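Local coordinates for phosphoinositol-specific phospholipase C (Pseudomonas sp., PDB 5FYP), which probably catalyses the calcium-dependent cleavage of phosphatidylinositol phospholipids, releasing the phosphoinositol head group from diacylglycerol, at residues D42-L47 against G292-P297; E138-A141 against K147-T150. All coordinates share one frame; numbering follows the deposited sequence.

Contact 1: residues D42-L47 against G292-P297; sequences DSVRTL and GYRIRP
Arg294 reaches across to the backbone of Ser43 and places its NH1 3.0 Å from Ser43 O. The donor lies in the carbonyl plane on a lone pair, but the bond is bent, with an N-H...O angle of 138°, and the oxygen sits 29° out of the guanidinium plane. Ser43 CB covers one face of that group near its rim, and water 1, at its edge, links NH1 to Asp42 O. From CG to NE the arginine chain is extended, which carries the guanidinium to the loop, while its NH2 is held by Ala286 O. Nearer the Arg294 backbone, Val44 CG1 meets Arg294 CD at 4.0 Å, the two side chains crossing nearly at right angles. Arg45 and Ile295 cross likewise: with chi2 at -176°, Ile295 stretches CD1 to 3.7 Å from Arg45 CG, whereas the arginine's charged end turns off to Leu41 O and Glu3. With an alanine replacing Arg294, Ser43 O, Ala286 O and water 1 would probably each lose a donor and Val44 CG1 its neighbour. The contact thus joins the entry to strand 46-52, which bears calcium ligands Glu48 and Asp50, to C-terminal strand 295-297, in a TIM-barrel-type fold.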
loop_
_atom_site.group_PDB
_atom_site.type_symbol
_atom_site.label_atom_id
_atom_site.label_comp_id
_atom_site.label_asym_id
_atom_site.label_seq_id
_atom_site.Cartn_x
_atom_site.Cartn_y
_atom_site.Cartn_z
ATOM N N ASP A 42 10.434 5.882 -11.939
ATOM C CA ASP A 42 11.849 5.814 -12.361
ATOM C C ASP A 42 12.781 5.442 -11.212
ATOM O O ASP A 42 13.926 5.059 -11.453
ATOM C CB ASP A 42 12.297 7.167 -12.912
ATOM C CG ASP A 42 11.549 7.591 -14.151
ATOM O OD1 ASP A 42 10.887 6.771 -14.800
ATOM O OD2 ASP A 42 11.725 8.741 -14.546
ATOM N N SER A 43 12.282 5.552 -9.972
ATOM C CA SER A 43 13.124 5.406 -8.770
ATOM C C SER A 43 12.721 4.314 -7.806
ATOM O O SER A 43 13.576 3.767 -7.132
ATOM C CB SER A 43 13.203 6.708 -7.985
ATOM O OG SER A 43 13.700 7.761 -8.771
ATOM N N VAL A 44 11.418 4.082 -7.646
ATOM C CA VAL A 44 10.883 3.153 -6.638
ATOM C C VAL A 44 9.699 2.386 -7.226
ATOM O O VAL A 44 9.192 2.721 -8.304
ATOM C CB VAL A 44 10.482 3.850 -5.320
ATOM C CG1 VAL A 44 11.700 4.486 -4.633
ATOM C CG2 VAL A 44 9.387 4.882 -5.522
ATOM N N ARG A 45 9.210 1.392 -6.475
ATOM C CA ARG A 45 8.067 0.564 -6.832
ATOM C C ARG A 45 6.941 0.634 -5.804
ATOM O O ARG A 45 5.982 -0.106 -5.927
ATOM C CB ARG A 45 8.467 -0.890 -7.116
ATOM C CG ARG A 45 9.371 -1.046 -8.320
ATOM C CD ARG A 45 8.612 -1.108 -9.621
ATOM N NE ARG A 45 9.523 -1.036 -10.792
ATOM C CZ ARG A 45 9.991 0.097 -11.295
ATOM N NH1 ARG A 45 9.662 1.270 -10.781
ATOM N NH2 ARG A 45 10.795 0.075 -12.343
ATOM N N THR A 46 7.046 1.548 -4.846
ATOM C CA THR A 46 5.997 1.734 -3.820
ATOM C C THR A 46 5.686 3.200 -3.737
ATOM O O THR A 46 6.570 4.019 -3.422
ATOM C CB THR A 46 6.430 1.122 -2.484
ATOM O OG1 THR A 46 6.613 -0.292 -2.653
ATOM C CG2 THR A 46 5.349 1.320 -1.421
ATOM N N LEU A 47 4.418 3.528 -3.998
ATOM C CA LEU A 47 3.913 4.913 -4.137
ATOM C C LEU A 47 2.786 5.149 -3.169
ATOM O O LEU A 47 2.404 4.254 -2.417
ATOM C CB LEU A 47 3.409 5.163 -5.589
ATOM C CG LEU A 47 4.482 5.324 -6.692
ATOM C CD1 LEU A 47 5.501 4.256 -6.916
ATOM C CD2 LEU A 47 3.771 5.678 -7.971
ATOM N N GLY A 292 23.782 1.017 -3.693
ATOM C CA GLY A 292 23.254 1.412 -5.006
ATOM C C GLY A 292 21.841 0.959 -5.308
ATOM O O GLY A 292 21.322 1.269 -6.384
ATOM N N TYR A 293 21.223 0.253 -4.357
ATOM C CA TYR A 293 19.915 -0.331 -4.565
ATOM C C TYR A 293 18.844 0.355 -3.706
ATOM O O TYR A 293 19.104 0.776 -2.576
ATOM C CB TYR A 293 19.925 -1.816 -4.251
ATOM C CG TYR A 293 20.849 -2.632 -5.129
ATOM C CD1 TYR A 293 20.712 -2.631 -6.519
ATOM C CD2 TYR A 293 21.813 -3.438 -4.565
ATOM C CE1 TYR A 293 21.563 -3.383 -7.336
ATOM C CE2 TYR A 293 22.662 -4.212 -5.367
ATOM C CZ TYR A 293 22.493 -4.174 -6.742
ATOM O OH TYR A 293 23.344 -4.941 -7.532
ATOM N N ARG A 294 17.630 0.416 -4.257
ATOM C CA ARG A 294 16.433 0.826 -3.511
ATOM C C ARG A 294 15.487 -0.321 -3.225
ATOM O O ARG A 294 14.499 -0.131 -2.519
ATOM C CB ARG A 294 15.691 1.962 -4.199
ATOM C CG ARG A 294 16.543 3.197 -4.407
ATOM C CD ARG A 294 15.696 4.459 -4.609
ATOM N NE ARG A 294 16.491 5.550 -5.165
ATOM C CZ ARG A 294 16.817 5.673 -6.449
ATOM N NH1 ARG A 294 16.333 4.872 -7.363
ATOM N NH2 ARG A 294 17.641 6.657 -6.815
ATOM N N ILE A 295 15.777 -1.517 -3.760
ATOM C CA ILE A 295 14.996 -2.729 -3.515
ATOM C C ILE A 295 16.001 -3.855 -3.368
ATOM O O ILE A 295 16.843 -4.064 -4.258
ATOM C CB ILE A 295 13.999 -3.057 -4.651
ATOM C CG1 ILE A 295 12.975 -1.927 -4.812
ATOM C CG2 ILE A 295 13.349 -4.403 -4.430
ATOM C CD1 ILE A 295 11.902 -2.186 -5.815
ATOM N N ARG A 296 15.948 -4.579 -2.260
ATOM C CA ARG A 296 16.862 -5.699 -2.052
ATOM C C ARG A 296 16.330 -6.623 -0.991
ATOM O O ARG A 296 15.568 -6.210 -0.130
ATOM C CB ARG A 296 18.241 -5.225 -1.645
ATOM C CG ARG A 296 18.259 -4.171 -0.601
ATOM C CD ARG A 296 19.628 -4.064 0.023
ATOM N NE ARG A 296 19.787 -5.109 1.030
ATOM C CZ ARG A 296 20.768 -5.184 1.913
ATOM N NH1 ARG A 296 21.765 -4.280 1.935
ATOM N NH2 ARG A 296 20.713 -6.185 2.784
ATOM N N PRO A 297 16.763 -7.886 -1.023
ATOM C CA PRO A 297 16.438 -8.759 0.096
ATOM C C PRO A 297 17.035 -8.239 1.405
ATOM O O PRO A 297 18.082 -7.589 1.386
ATOM C CB PRO A 297 17.129 -10.092 -0.291
ATOM C CG PRO A 297 17.363 -9.999 -1.746
ATOM C CD PRO A 297 17.610 -8.560 -2.030
HETATM O O HOH W 1 16.470 5.146 -10.239
#

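Contact 2: residues E138-A141 against K147-T150; sequences ELVA and KLFT
Leu148 points its side chain at the helical turn 138-141, and the approach is made by one methyl group. Its CB is still about 6.2 Å from Val140 O, the oxygen that the end of the side chain approaches. CG stands beside the backbone N and anti to the carbonyl carbon (chi1 -62°), which directs the branch toward the helix, and at this branch point the distance to Val140 O has fallen to 4.7 Å. From CG the two methyls part. CD1 goes to the helix: it lies 4.2 Å from Val140 O, 4.3 Å from Val140 CG2 and 4.4 Å from Ala141 CA, so a single carbon sits against a carbonyl oxygen, a valine methyl and the backbone of the next residue. Leu148 CD2 stays farther back, 4.9 Å from Val140 O. No hydrogen bond joins the two segments, and these distances describe a light van der Waals touch, apolar between the side chains. The leucine side chain also packs on Val184 and Leu186 of strand 184-189, and Val140 shares Leu186 while touching Leu98 of helix 94-107. On either side of Leu148 the chain is fastened in other ways: the backbones of Lys147 and Phe149 bond to Val184, and Thr150 is the N-cap of helix 151-158. The contact thus sets the later turns of helix 133-144 against the loop that follows it, in the beta-alpha-beta crossover from strand 114-120 to its parallel neighbour 184-189, as expected of helices packed on the outside of a TIM-barrel-type fold.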
loop_
_atom_site.group_PDB
_atom_site.type_symbol
_atom_site.label_atom_id
_atom_site.label_comp_id
_atom_site.label_asym_id
_atom_site.label_seq_id
_atom_site.Cartn_x
_atom_site.Cartn_y
_atom_site.Cartn_z
ATOM N N GLU A 138 -14.851 -1.483 -6.909
ATOM C CA GLU A 138 -15.239 -1.476 -8.307
ATOM C C GLU A 138 -14.357 -0.520 -9.122
ATOM O O GLU A 138 -13.987 -0.832 -10.241
ATOM C CB GLU A 138 -16.738 -1.182 -8.450
ATOM C CG GLU A 138 -17.582 -2.383 -8.040
ATOM C CD GLU A 138 -19.076 -2.192 -8.052
ATOM O OE1 GLU A 138 -19.546 -1.069 -8.187
ATOM O OE2 GLU A 138 -19.767 -3.204 -7.875
ATOM N N LEU A 139 -14.020 0.636 -8.544
ATOM C CA LEU A 139 -13.118 1.576 -9.211
ATOM C C LEU A 139 -11.749 0.933 -9.443
ATOM O O LEU A 139 -11.238 0.972 -10.555
ATOM C CB LEU A 139 -12.947 2.858 -8.391
ATOM C CG LEU A 139 -11.812 3.777 -8.839
ATOM C CD1 LEU A 139 -12.044 4.253 -10.260
ATOM C CD2 LEU A 139 -11.660 4.968 -7.913
ATOM N N VAL A 140 -11.143 0.402 -8.381
ATOM C CA VAL A 140 -9.780 -0.070 -8.555
ATOM C C VAL A 140 -9.724 -1.276 -9.512
ATOM O O VAL A 140 -8.772 -1.424 -10.259
ATOM C CB VAL A 140 -9.058 -0.325 -7.221
ATOM C CG1 VAL A 140 -9.040 0.972 -6.380
ATOM C CG2 VAL A 140 -9.640 -1.470 -6.424
ATOM N N ALA A 141 -10.760 -2.102 -9.474
ATOM C CA ALA A 141 -10.838 -3.247 -10.387
ATOM C C ALA A 141 -11.039 -2.791 -11.835
ATOM O O ALA A 141 -10.469 -3.349 -12.743
ATOM C CB ALA A 141 -11.954 -4.195 -9.972
ATOM N N LYS A 147 -4.433 -6.847 -13.254
ATOM C CA LYS A 147 -3.115 -6.562 -12.683
ATOM C C LYS A 147 -3.058 -6.776 -11.180
ATOM O O LYS A 147 -1.985 -6.920 -10.629
ATOM C CB LYS A 147 -2.672 -5.135 -12.990
ATOM C CG LYS A 147 -2.399 -4.865 -14.450
ATOM C CD LYS A 147 -2.012 -3.396 -14.658
ATOM C CE LYS A 147 -1.840 -3.014 -16.129
ATOM N NZ LYS A 147 -0.683 -3.709 -16.755
ATOM N N LEU A 148 -4.204 -6.744 -10.512
ATOM C CA LEU A 148 -4.190 -6.786 -9.039
ATOM C C LEU A 148 -3.788 -8.141 -8.483
ATOM O O LEU A 148 -4.121 -9.202 -9.042
ATOM C CB LEU A 148 -5.548 -6.402 -8.473
ATOM C CG LEU A 148 -6.013 -4.981 -8.810
ATOM C CD1 LEU A 148 -7.323 -4.721 -8.113
ATOM C CD2 LEU A 148 -5.000 -3.947 -8.425
ATOM N N PHE A 149 -3.064 -8.080 -7.381
ATOM C CA PHE A 149 -2.827 -9.197 -6.474
ATOM C C PHE A 149 -3.497 -8.793 -5.154
ATOM O O PHE A 149 -3.184 -7.744 -4.624
ATOM C CB PHE A 149 -1.330 -9.425 -6.290
ATOM C CG PHE A 149 -0.984 -10.530 -5.336
ATOM C CD1 PHE A 149 -1.004 -11.842 -5.736
ATOM C CD2 PHE A 149 -0.600 -10.253 -4.032
ATOM C CE1 PHE A 149 -0.671 -12.877 -4.872
ATOM C CE2 PHE A 149 -0.270 -11.279 -3.163
ATOM C CZ PHE A 149 -0.312 -12.589 -3.576
ATOM N N THR A 150 -4.430 -9.616 -4.689
ATOM C CA THR A 150 -5.324 -9.260 -3.595
ATOM C C THR A 150 -5.147 -10.185 -2.390
ATOM O O THR A 150 -4.478 -11.217 -2.475
ATOM C CB THR A 150 -6.767 -9.358 -4.054
ATOM O OG1 THR A 150 -7.071 -10.756 -4.236
ATOM C CG2 THR A 150 -7.016 -8.575 -5.348
#

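In the fold
Contact 1 is buried and joins segments separated by most of the chain; contact 2 is partly buried and joins one helix to the loop just after it. Contact 2 is nested along the chain within the loop that contact 1 closes, yet the two do not touch: their centres lie 22 Å apart and their nearest atoms about 11 Å. They share no segment, but 42-47 leads into strand 46-52, which belongs to the same sheet as strand 184-189, on which Val140 and Leu148 pack. Chemistry follows place: contact 1 mixes a guanidinium, a water and a carbonyl with aliphatic contacts, while contact 2, between a helix and the loop that follows it, has no hydrogen bond between its segments.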